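Local coordinates for MIP07328p (Drosophila melanogaster, PDB 6FKK), which probably acts as a chemorepellent axon guidance cue, its extracellular sema domain and following PSI module likely engaging a plexin-type receptor, at residues A[28-31]-A[37-40]; A[49-54]-A[454-459]; A[199-204]-A[283-288]; A[442-447]-A[462-467]. All blocks are in the same frame, centred on the assembly; numbering follows the deposited sequence.

All four contacts lie in the sema domain, a seven-bladed beta-propeller, and three of them meet where the chain closes the ring. Contact 1 is a hairpin of the first blade. Contact 2, centred about 12 Å away, carries that blade across to the last one, and V38 O lies 3.0 Å from V49 N where the two contacts meet. Contact 4 seats the loop leaving the preceding blade on strand 461-465 of the last blade; it touches contact 1 through I30 and V465, and contact 2 through L51 and V463. Contact 3 stands apart, its centre 19 to 24 Å from the others, between two further blades. No catalytic site is involved; an attached sugar rests on contact 1.

Contact 1: residues A[28-31]-A[37-40]; sequences FKIL and FVLV. With NAG (2-acetamido-2-deoxy-beta-D-glucopyranose), chain C.
L31 N donates the one hydrogen bond between the two segments, to L39 O at 3.0 Å. The same carbonyl also receives a CA-H...O contact from I30, and K29 O receives one from V40 CA; these accompany the non-hydrogen-bonded antiparallel pair I30 and V40, whose CA atoms are 4.6 Å apart.

Apolar contacts follow. I30 CD1 reaches V38 CG2 and V40 CG2, both at 3.7 Å, since its CG1 branch lies beside the backbone N (chi1 -61°) and its end swings toward the partner strand. V40 offers its other methyl to the F28 ring, CG1 lying 3.6 Å from CD1. Beta-branched residues suit such a paired strand, filling the space near the backbone.

The sugar makes a third kind of contact. NAG C5 sits 3.5 Å above the centre of the F37 ring, a CH-pi type of packing, and its acetamide methyl C8 rests on L39 CD1.

The two strands form the inner hairpin of a propeller blade: strand 45-50 continues the sheet beyond 37-41, while Y89 of strand 86-91 covers L31 and L39.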
loop_
_atom_site.group_PDB
_atom_site.type_symbol
_atom_site.label_atom_id
_atom_site.label_comp_id
_atom_site.label_asym_id
_atom_site.label_seq_id
_atom_site.Cartn_x
_atom_site.Cartn_y
_atom_site.Cartn_z
ATOM N N PHE A 28 -1.468 13.123 -10.134
ATOM C CA PHE A 28 -2.234 13.137 -8.894
ATOM C C PHE A 28 -1.675 12.137 -7.886
ATOM O O PHE A 28 -1.095 11.108 -8.248
ATOM C CB PHE A 28 -3.707 12.819 -9.169
ATOM C CG PHE A 28 -4.471 13.954 -9.794
ATOM C CD1 PHE A 28 -4.123 15.268 -9.538
ATOM C CD2 PHE A 28 -5.541 13.704 -10.639
ATOM C CE1 PHE A 28 -4.825 16.313 -10.113
ATOM C CE2 PHE A 28 -6.245 14.745 -11.217
ATOM C CZ PHE A 28 -5.886 16.051 -10.953
ATOM N N LYS A 29 -1.862 12.452 -6.606
ATOM C CA LYS A 29 -1.476 11.574 -5.508
ATOM C C LYS A 29 -2.418 11.823 -4.340
ATOM O O LYS A 29 -2.633 12.976 -3.954
ATOM C CB LYS A 29 -0.024 11.813 -5.082
ATOM C CG LYS A 29 0.377 11.131 -3.780
ATOM C CD LYS A 29 0.677 9.652 -3.972
ATOM C CE LYS A 29 1.095 9.004 -2.656
ATOM N NZ LYS A 29 2.262 9.694 -2.030
ATOM N N ILE A 30 -2.978 10.752 -3.788
ATOM C CA ILE A 30 -3.900 10.869 -2.664
ATOM C C ILE A 30 -3.099 11.076 -1.386
ATOM O O ILE A 30 -2.183 10.303 -1.080
ATOM C CB ILE A 30 -4.800 9.627 -2.563
ATOM C CG1 ILE A 30 -5.647 9.473 -3.829
ATOM C CG2 ILE A 30 -5.695 9.717 -1.337
ATOM C CD1 ILE A 30 -6.601 10.624 -4.076
ATOM N N LEU A 31 -3.440 12.124 -0.637
ATOM C CA LEU A 31 -2.736 12.464 0.592
ATOM C C LEU A 31 -3.517 12.141 1.856
ATOM O O LEU A 31 -2.905 11.808 2.873
ATOM C CB LEU A 31 -2.372 13.955 0.598
ATOM C CG LEU A 31 -1.490 14.416 -0.564
ATOM C CD1 LEU A 31 -1.099 15.877 -0.407
ATOM C CD2 LEU A 31 -0.254 13.537 -0.679
ATOM N N PHE A 37 -14.624 12.978 2.204
ATOM C CA PHE A 37 -13.734 13.919 1.540
ATOM C C PHE A 37 -12.361 13.293 1.351
ATOM O O PHE A 37 -11.927 12.455 2.145
ATOM C CB PHE A 37 -13.618 15.230 2.331
ATOM C CG PHE A 37 -14.907 15.992 2.414
ATOM C CD1 PHE A 37 -15.246 16.909 1.434
ATOM C CD2 PHE A 37 -15.790 15.778 3.460
ATOM C CE1 PHE A 37 -16.437 17.607 1.500
ATOM C CE2 PHE A 37 -16.982 16.472 3.533
ATOM C CZ PHE A 37 -17.308 17.384 2.549
ATOM N N VAL A 38 -11.683 13.709 0.284
ATOM C CA VAL A 38 -10.378 13.172 -0.082
ATOM C C VAL A 38 -9.485 14.320 -0.538
ATOM O O VAL A 38 -9.946 15.256 -1.199
ATOM C CB VAL A 38 -10.502 12.089 -1.176
ATOM C CG1 VAL A 38 -11.122 12.669 -2.441
ATOM C CG2 VAL A 38 -9.149 11.457 -1.471
ATOM N N LEU A 39 -8.209 14.251 -0.166
ATOM C CA LEU A 39 -7.215 15.243 -0.555
ATOM C C LEU A 39 -6.347 14.679 -1.672
ATOM O O LEU A 39 -5.900 13.530 -1.598
ATOM C CB LEU A 39 -6.341 15.646 0.636
ATOM C CG LEU A 39 -6.831 16.780 1.543
ATOM C CD1 LEU A 39 -8.145 16.429 2.222
ATOM C CD2 LEU A 39 -5.766 17.136 2.572
ATOM N N VAL A 40 -6.108 15.489 -2.700
ATOM C CA VAL A 40 -5.356 15.072 -3.878
ATOM C C VAL A 40 -4.194 16.039 -4.061
ATOM O O VAL A 40 -4.400 17.204 -4.424
ATOM C CB VAL A 40 -6.235 15.026 -5.135
ATOM C CG1 VAL A 40 -5.436 14.513 -6.323
ATOM C CG2 VAL A 40 -7.460 14.160 -4.894
HETATM C C1 NAG C . -12.344 19.520 3.125
HETATM C C2 NAG C . -11.808 20.014 4.461
HETATM C C3 NAG C . -12.575 19.358 5.604
HETATM C C4 NAG C . -14.055 19.706 5.479
HETATM C C5 NAG C . -14.624 19.429 4.083
HETATM C C6 NAG C . -15.949 20.130 3.872
HETATM C C7 NAG C . -9.520 18.949 4.849
HETATM C C8 NAG C . -10.121 17.569 4.854
HETATM N N2 NAG C . -10.353 19.994 4.653
HETATM O O3 NAG C . -12.060 19.861 6.836
HETATM O O4 NAG C . -14.797 18.946 6.425
HETATM O O5 NAG C . -13.757 19.878 3.017
HETATM O O6 NAG C . -15.989 21.385 4.542
HETATM O O7 NAG C . -8.310 19.120 5.032
#

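Contact 2: residues A[49-54]-A[454-459]; sequences VSLNGL and VISTSK
L51 and S456 form the tight part of this contact, with L51 CD1 packed 3.8 Å from S456 CB. The leucine points at the other segment, and its extended second torsion (chi2 -173°) carries CD1 forward to the serine. A serine suits the spot because its CB offers a small apolar surface while OG, turned to the carbonyl-carbon side of the backbone, is bonded to D35 O. L51 is further enclosed by V38 and V463, so one branched side chain touches both sheets.

In the sema propeller these sheets are the first and the last blade, some 400 residues apart in sequence; the chain comes round the ring, and here the turn after strand 45-50 meets the end of strand 452-456 and the turn beyond.

Toward solvent the packing is looser. K459 lies with its methylene chain alongside the backbone of the turn: CD is 3.8 Å from N52 N, and CE 4.0 Å from N52 CB. The chain runs straight until it bends at the last torsion (chi4 -58°). N52 is exposed and poorly ordered; its OD1 accepts a bond from S50 OG at 2.7 Å, the donor standing above the carbonyl plane, and a weak one from G53 N.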
loop_
_atom_site.group_PDB
_atom_site.type_symbol
_atom_site.label_atom_id
_atom_site.label_comp_id
_atom_site.label_asym_id
_atom_site.label_seq_id
_atom_site.Cartn_x
_atom_site.Cartn_y
_atom_site.Cartn_z
ATOM N N VAL A 49 -11.707 17.338 -2.336
ATOM C CA VAL A 49 -12.716 16.845 -3.267
ATOM C C VAL A 49 -13.753 16.040 -2.498
ATOM O O VAL A 49 -13.402 15.109 -1.764
ATOM C CB VAL A 49 -12.085 15.989 -4.380
ATOM C CG1 VAL A 49 -13.151 15.505 -5.347
ATOM C CG2 VAL A 49 -11.004 16.776 -5.105
ATOM N N SER A 50 -15.022 16.392 -2.677
ATOM C CA SER A 50 -16.105 15.621 -2.082
ATOM C C SER A 50 -16.325 14.333 -2.867
ATOM O O SER A 50 -16.183 14.305 -4.093
ATOM C CB SER A 50 -17.387 16.451 -2.050
ATOM O OG SER A 50 -18.481 15.676 -1.595
ATOM N N LEU A 51 -16.672 13.260 -2.157
ATOM C CA LEU A 51 -16.754 11.939 -2.766
ATOM C C LEU A 51 -18.124 11.606 -3.341
ATOM O O LEU A 51 -18.241 10.622 -4.080
ATOM C CB LEU A 51 -16.365 10.858 -1.750
ATOM C CG LEU A 51 -14.867 10.706 -1.486
ATOM C CD1 LEU A 51 -14.591 9.502 -0.599
ATOM C CD2 LEU A 51 -14.110 10.591 -2.798
ATOM N N ASN A 52 -19.160 12.388 -3.033
ATOM C CA ASN A 52 -20.493 12.047 -3.522
ATOM C C ASN A 52 -20.615 12.292 -5.023
ATOM O O ASN A 52 -21.245 11.502 -5.735
ATOM C CB ASN A 52 -21.555 12.832 -2.751
ATOM C CG ASN A 52 -21.408 14.330 -2.912
ATOM O OD1 ASN A 52 -20.352 14.826 -3.303
ATOM N ND2 ASN A 52 -22.472 15.063 -2.603
ATOM N N GLY A 53 -20.011 13.368 -5.522
ATOM C CA GLY A 53 -20.079 13.672 -6.938
ATOM C C GLY A 53 -18.735 14.005 -7.551
ATOM O O GLY A 53 -18.669 14.508 -8.678
ATOM N N LEU A 54 -17.658 13.715 -6.818
ATOM C CA LEU A 54 -16.295 14.056 -7.234
ATOM C C LEU A 54 -16.190 15.535 -7.600
ATOM O O LEU A 54 -15.527 15.915 -8.568
ATOM C CB LEU A 54 -15.823 13.171 -8.389
ATOM C CG LEU A 54 -15.477 11.723 -8.037
ATOM C CD1 LEU A 54 -14.813 11.028 -9.215
ATOM C CD2 LEU A 54 -14.587 11.664 -6.805
ATOM N N VAL A 454 -9.402 4.104 -3.645
ATOM C CA VAL A 454 -9.972 4.606 -2.401
ATOM C C VAL A 454 -11.398 4.092 -2.293
ATOM O O VAL A 454 -12.161 4.153 -3.265
ATOM C CB VAL A 454 -9.938 6.144 -2.337
ATOM C CG1 VAL A 454 -10.394 6.629 -0.968
ATOM C CG2 VAL A 454 -8.544 6.654 -2.656
ATOM N N ILE A 455 -11.759 3.598 -1.112
ATOM C CA ILE A 455 -13.051 2.967 -0.884
ATOM C C ILE A 455 -13.850 3.818 0.092
ATOM O O ILE A 455 -13.377 4.124 1.193
ATOM C CB ILE A 455 -12.892 1.535 -0.350
ATOM C CG1 ILE A 455 -12.465 0.591 -1.477
ATOM C CG2 ILE A 455 -14.179 1.064 0.302
ATOM C CD1 ILE A 455 -12.399 -0.860 -1.052
ATOM N N SER A 456 -15.061 4.192 -0.314
ATOM C CA SER A 456 -16.038 4.847 0.555
ATOM C C SER A 456 -17.234 3.907 0.669
ATOM O O SER A 456 -18.052 3.818 -0.252
ATOM C CB SER A 456 -16.448 6.208 0.006
ATOM O OG SER A 456 -17.457 6.791 0.816
ATOM N N THR A 457 -17.333 3.205 1.799
ATOM C CA THR A 457 -18.381 2.202 1.948
ATOM C C THR A 457 -19.751 2.844 2.122
ATOM O O THR A 457 -20.752 2.330 1.608
ATOM C CB THR A 457 -18.068 1.288 3.132
ATOM O OG1 THR A 457 -17.784 2.083 4.291
ATOM C CG2 THR A 457 -16.871 0.410 2.816
ATOM N N SER A 458 -19.817 3.966 2.843
ATOM C CA SER A 458 -21.105 4.593 3.112
ATOM C C SER A 458 -21.755 5.119 1.839
ATOM O O SER A 458 -22.985 5.089 1.717
ATOM C CB SER A 458 -20.937 5.722 4.128
ATOM O OG SER A 458 -20.185 6.788 3.578
ATOM N N LYS A 459 -20.960 5.597 0.885
ATOM C CA LYS A 459 -21.480 6.088 -0.382
ATOM C C LYS A 459 -21.451 5.035 -1.481
ATOM O O LYS A 459 -21.802 5.346 -2.624
ATOM C CB LYS A 459 -20.699 7.328 -0.829
ATOM C CG LYS A 459 -20.802 8.498 0.139
ATOM C CD LYS A 459 -20.232 9.774 -0.461
ATOM C CE LYS A 459 -20.313 10.934 0.522
ATOM N NZ LYS A 459 -21.710 11.214 0.964
#

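Contact 3: residues A[199-204]-A[283-288]; sequences GAIERN and SLIYAV
The guanidinium group of R203 meets S283 at one of its terminal nitrogens: NH2 donates to S283 OG at 2.7 Å. The hydroxyl oxygen is tilted 33° from the guanidinium plane, and the N-H...O angle of 131° shows a distinctly bent bond. Around the same site E278 takes part as well, in a long, weak ion pair with R203 NH1 and a weak hydrogen bond with S283 OG.

This is a junction between blades of the sema beta-propeller. Strands 196-203 and 282-290 do not pair directly; within segments 199-204 and 283-288 the nearest CA atoms, those of I201 and I285, are 9.7 Å apart, and only side chains bridge the interval. Arginine suits such a gap because it is long and can end in a donor. Its CG stands opposite the backbone N (chi1 178°), and a bend at chi2 then turns the chain toward the serine, while V306 and I276 pack along it. Replacement of R203 by an alanine would probably leave the S283 hydroxyl without this donor and E278 without a weak, distant charge partner.

The apolar pair beside it is looser. I276 of strand 265-279 touches both isoleucines, and the nearest atoms between the two, I201 CG1 and I285 CD1, are 4.4 Å apart.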
loop_
_atom_site.group_PDB
_atom_site.type_symbol
_atom_site.label_atom_id
_atom_site.label_comp_id
_atom_site.label_asym_id
_atom_site.label_seq_id
_atom_site.Cartn_x
_atom_site.Cartn_y
_atom_site.Cartn_z
ATOM N N GLY A 199 4.985 2.108 0.914
ATOM C CA GLY A 199 4.076 2.434 1.997
ATOM C C GLY A 199 4.695 2.435 3.378
ATOM O O GLY A 199 5.777 1.878 3.591
ATOM N N ALA A 200 4.007 3.060 4.332
ATOM C CA ALA A 200 4.461 3.129 5.713
ATOM C C ALA A 200 3.250 3.059 6.630
ATOM O O ALA A 200 2.288 3.809 6.445
ATOM C CB ALA A 200 5.258 4.412 5.975
ATOM N N ILE A 201 3.295 2.157 7.610
ATOM C CA ILE A 201 2.187 1.940 8.533
ATOM C C ILE A 201 2.705 2.041 9.960
ATOM O O ILE A 201 3.742 1.455 10.292
ATOM C CB ILE A 201 1.509 0.574 8.316
ATOM C CG1 ILE A 201 1.200 0.336 6.835
ATOM C CG2 ILE A 201 0.238 0.499 9.136
ATOM C CD1 ILE A 201 0.060 1.175 6.302
ATOM N N GLU A 202 1.977 2.771 10.802
ATOM C CA GLU A 202 2.255 2.829 12.230
ATOM C C GLU A 202 1.531 1.692 12.939
ATOM O O GLU A 202 0.370 1.399 12.634
ATOM C CB GLU A 202 1.812 4.177 12.805
ATOM C CG GLU A 202 1.958 4.305 14.315
ATOM C CD GLU A 202 1.155 5.462 14.883
ATOM O OE1 GLU A 202 0.435 6.127 14.107
ATOM O OE2 GLU A 202 1.240 5.705 16.106
ATOM N N ARG A 203 2.216 1.051 13.885
ATOM C CA ARG A 203 1.626 -0.090 14.586
ATOM C C ARG A 203 2.396 -0.370 15.867
ATOM O O ARG A 203 3.603 -0.630 15.817
ATOM C CB ARG A 203 1.619 -1.326 13.689
ATOM C CG ARG A 203 1.061 -2.578 14.348
ATOM C CD ARG A 203 -0.455 -2.542 14.429
ATOM N NE ARG A 203 -0.999 -3.819 14.881
ATOM C CZ ARG A 203 -2.280 -4.156 14.794
ATOM N NH1 ARG A 203 -3.155 -3.311 14.266
ATOM N NH2 ARG A 203 -2.687 -5.341 15.230
ATOM N N ASN A 204 1.696 -0.312 17.004
ATOM C CA ASN A 204 2.173 -0.847 18.283
ATOM C C ASN A 204 3.538 -0.282 18.673
ATOM O O ASN A 204 4.454 -1.011 19.059
ATOM C CB ASN A 204 2.210 -2.377 18.249
ATOM C CG ASN A 204 0.827 -2.994 18.199
ATOM O OD1 ASN A 204 -0.149 -2.397 18.652
ATOM N ND2 ASN A 204 0.737 -4.202 17.652
ATOM N N SER A 283 -5.146 -8.902 12.280
ATOM C CA SER A 283 -4.808 -7.663 11.591
ATOM C C SER A 283 -4.018 -8.012 10.336
ATOM O O SER A 283 -2.958 -8.642 10.423
ATOM C CB SER A 283 -4.001 -6.734 12.499
ATOM O OG SER A 283 -4.644 -6.551 13.748
ATOM N N LEU A 284 -4.531 -7.605 9.178
ATOM C CA LEU A 284 -3.990 -8.018 7.893
ATOM C C LEU A 284 -3.501 -6.819 7.094
ATOM O O LEU A 284 -4.008 -5.702 7.238
ATOM C CB LEU A 284 -5.037 -8.777 7.073
ATOM C CG LEU A 284 -5.016 -10.306 7.124
ATOM C CD1 LEU A 284 -4.939 -10.818 8.558
ATOM C CD2 LEU A 284 -6.241 -10.866 6.413
ATOM N N ILE A 285 -2.508 -7.070 6.244
ATOM C CA ILE A 285 -2.024 -6.106 5.264
ATOM C C ILE A 285 -2.008 -6.801 3.911
ATOM O O ILE A 285 -1.291 -7.792 3.728
ATOM C CB ILE A 285 -0.624 -5.567 5.611
ATOM C CG1 ILE A 285 -0.677 -4.685 6.861
ATOM C CG2 ILE A 285 -0.049 -4.789 4.439
ATOM C CD1 ILE A 285 0.650 -4.036 7.201
ATOM N N TYR A 286 -2.807 -6.298 2.975
ATOM C CA TYR A 286 -2.853 -6.841 1.627
ATOM C C TYR A 286 -1.879 -6.087 0.732
ATOM O O TYR A 286 -1.807 -4.856 0.772
ATOM C CB TYR A 286 -4.268 -6.752 1.055
ATOM C CG TYR A 286 -5.290 -7.592 1.788
ATOM C CD1 TYR A 286 -5.887 -7.136 2.955
ATOM C CD2 TYR A 286 -5.668 -8.837 1.305
ATOM C CE1 TYR A 286 -6.825 -7.898 3.624
ATOM C CE2 TYR A 286 -6.605 -9.606 1.968
ATOM C CZ TYR A 286 -7.180 -9.132 3.125
ATOM O OH TYR A 286 -8.114 -9.895 3.787
ATOM N N ALA A 287 -1.131 -6.834 -0.075
ATOM C CA ALA A 287 -0.110 -6.249 -0.930
ATOM C C ALA A 287 -0.183 -6.854 -2.322
ATOM O O ALA A 287 -0.658 -7.976 -2.512
ATOM C CB ALA A 287 1.293 -6.446 -0.346
ATOM N N VAL A 288 0.306 -6.089 -3.296
ATOM C CA VAL A 288 0.346 -6.496 -4.695
ATOM C C VAL A 288 1.797 -6.710 -5.097
ATOM O O VAL A 288 2.646 -5.841 -4.862
ATOM C CB VAL A 288 -0.327 -5.450 -5.600
ATOM C CG1 VAL A 288 -0.036 -5.750 -7.056
ATOM C CG2 VAL A 288 -1.820 -5.425 -5.345
#

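Contact 4: residues A[442-447]-A[462-467]; sequences QVLPLG and LVVVSD
V464 lies over the neighbouring pair V443 and L444, giving one methyl to each. Its CG2 sits 3.6 Å from V443 CG1, the two valines crossing obliquely. Its CG1, placed opposite the backbone N (chi1 180°), reaches L444 tip to tip, 3.8 Å from CG. Valine suits the strand here because its branch begins at CB, so that two partners can be served without any reach.

L444 extends further along the strand. Its second torsion is extended (chi2 -173°), which brings CD1 to 3.7 Å from S466 CB; the serine shows the leucine its carbon, while its OG is bonded to S469 OG. The leucine thus spans two residues of segment 462-467 that point the same way. An alanine in place of L444 would probably open a gap beside V464 CG1 and S466 CB and leave the loop less firmly seated on the strand.

Q442 ties the start of the loop to its own backbone: its NE2 donates to L444 O at 2.9 Å, nearly straight (165°), with the acceptor close to the plane of the glutamine amide but the donor above the carbonyl plane. NE2 also bonds to D412 O, and OE1 to K414 NZ, so both ends of the amide are engaged and its rotation is fixed.

V471 and V473 of strand 469-474, with V415 of strand 414-423, add to the apolar surroundings. Such a layer, in which the linker leaving one four-stranded blade packs against the strands of the next, is characteristic of the beta-propeller fold of sema domains.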
loop_
_atom_site.group_PDB
_atom_site.type_symbol
_atom_site.label_atom_id
_atom_site.label_comp_id
_atom_site.label_asym_id
_atom_site.label_seq_id
_atom_site.Cartn_x
_atom_site.Cartn_y
_atom_site.Cartn_z
ATOM N N GLN A 442 -13.492 -2.870 -17.229
ATOM C CA GLN A 442 -12.680 -1.737 -17.650
ATOM C C GLN A 442 -13.264 -0.463 -17.050
ATOM O O GLN A 442 -14.443 -0.158 -17.258
ATOM C CB GLN A 442 -12.640 -1.650 -19.173
ATOM C CG GLN A 442 -11.654 -0.631 -19.710
ATOM C CD GLN A 442 -10.219 -1.091 -19.572
ATOM O OE1 GLN A 442 -9.903 -2.257 -19.809
ATOM N NE2 GLN A 442 -9.339 -0.176 -19.182
ATOM N N VAL A 443 -12.449 0.274 -16.301
ATOM C CA VAL A 443 -12.871 1.507 -15.648
ATOM C C VAL A 443 -12.280 2.732 -16.338
ATOM O O VAL A 443 -13.006 3.646 -16.729
ATOM C CB VAL A 443 -12.506 1.490 -14.148
ATOM C CG1 VAL A 443 -12.735 2.864 -13.539
ATOM C CG2 VAL A 443 -13.323 0.438 -13.419
ATOM N N LEU A 444 -10.967 2.766 -16.486
ATOM C CA LEU A 444 -10.278 3.868 -17.140
ATOM C C LEU A 444 -10.147 3.588 -18.629
ATOM O O LEU A 444 -10.398 2.471 -19.089
ATOM C CB LEU A 444 -8.908 4.064 -16.497
ATOM C CG LEU A 444 -8.877 4.436 -15.014
ATOM C CD1 LEU A 444 -7.455 4.753 -14.577
ATOM C CD2 LEU A 444 -9.802 5.609 -14.740
ATOM N N PRO A 445 -9.781 4.596 -19.425
ATOM C CA PRO A 445 -9.424 4.331 -20.824
ATOM C C PRO A 445 -8.360 3.246 -20.918
ATOM O O PRO A 445 -7.478 3.139 -20.064
ATOM C CB PRO A 445 -8.903 5.684 -21.316
ATOM C CG PRO A 445 -9.659 6.672 -20.503
ATOM C CD PRO A 445 -9.842 6.043 -19.142
ATOM N N LEU A 446 -8.449 2.446 -21.985
ATOM C CA LEU A 446 -7.682 1.204 -22.089
ATOM C C LEU A 446 -6.183 1.397 -21.886
ATOM O O LEU A 446 -5.484 0.433 -21.556
ATOM C CB LEU A 446 -7.938 0.551 -23.450
ATOM C CG LEU A 446 -7.472 -0.898 -23.620
ATOM C CD1 LEU A 446 -8.312 -1.846 -22.775
ATOM C CD2 LEU A 446 -7.497 -1.308 -25.082
ATOM N N GLY A 447 -5.667 2.608 -22.063
ATOM C CA GLY A 447 -4.244 2.824 -21.892
ATOM C C GLY A 447 -3.838 3.243 -20.494
ATOM O O GLY A 447 -2.790 2.822 -19.992
ATOM N N LEU A 462 -16.277 3.273 -5.257
ATOM C CA LEU A 462 -14.864 2.977 -5.446
ATOM C C LEU A 462 -14.280 4.066 -6.334
ATOM O O LEU A 462 -14.783 4.307 -7.436
ATOM C CB LEU A 462 -14.667 1.598 -6.075
ATOM C CG LEU A 462 -13.236 1.260 -6.501
ATOM C CD1 LEU A 462 -12.334 1.110 -5.288
ATOM C CD2 LEU A 462 -13.201 0.006 -7.358
ATOM N N VAL A 463 -13.234 4.728 -5.854
ATOM C CA VAL A 463 -12.627 5.850 -6.561
ATOM C C VAL A 463 -11.312 5.372 -7.158
ATOM O O VAL A 463 -10.343 5.119 -6.431
ATOM C CB VAL A 463 -12.414 7.059 -5.643
ATOM C CG1 VAL A 463 -11.770 8.203 -6.419
ATOM C CG2 VAL A 463 -13.737 7.496 -5.035
ATOM N N VAL A 464 -11.277 5.247 -8.479
ATOM C CA VAL A 464 -10.048 4.903 -9.184
ATOM C C VAL A 464 -9.243 6.172 -9.423
ATOM O O VAL A 464 -9.791 7.213 -9.806
ATOM C CB VAL A 464 -10.372 4.182 -10.504
ATOM C CG1 VAL A 464 -9.094 3.825 -11.245
ATOM C CG2 VAL A 464 -11.205 2.942 -10.231
ATOM N N VAL A 465 -7.934 6.093 -9.199
ATOM C CA VAL A 465 -7.047 7.248 -9.279
ATOM C C VAL A 465 -5.974 6.970 -10.323
ATOM O O VAL A 465 -5.215 6.001 -10.197
ATOM C CB VAL A 465 -6.407 7.569 -7.919
ATOM C CG1 VAL A 465 -5.470 8.759 -8.044
ATOM C CG2 VAL A 465 -7.482 7.829 -6.877
ATOM N N SER A 466 -5.909 7.819 -11.344
ATOM C CA SER A 466 -4.846 7.789 -12.334
ATOM C C SER A 466 -3.927 8.988 -12.112
ATOM O O SER A 466 -4.046 9.713 -11.118
ATOM C CB SER A 466 -5.426 7.775 -13.748
ATOM O OG SER A 466 -5.939 9.049 -14.100
ATOM N N ASP A 467 -3.004 9.201 -13.051
ATOM C CA ASP A 467 -2.097 10.337 -12.931
ATOM C C ASP A 467 -2.848 11.658 -13.027
ATOM O O ASP A 467 -2.502 12.626 -12.342
ATOM C CB ASP A 467 -1.008 10.264 -14.000
ATOM C CG ASP A 467 0.137 9.354 -13.606
ATOM O OD1 ASP A 467 0.370 9.177 -12.389
ATOM O OD2 ASP A 467 0.806 8.823 -14.515
#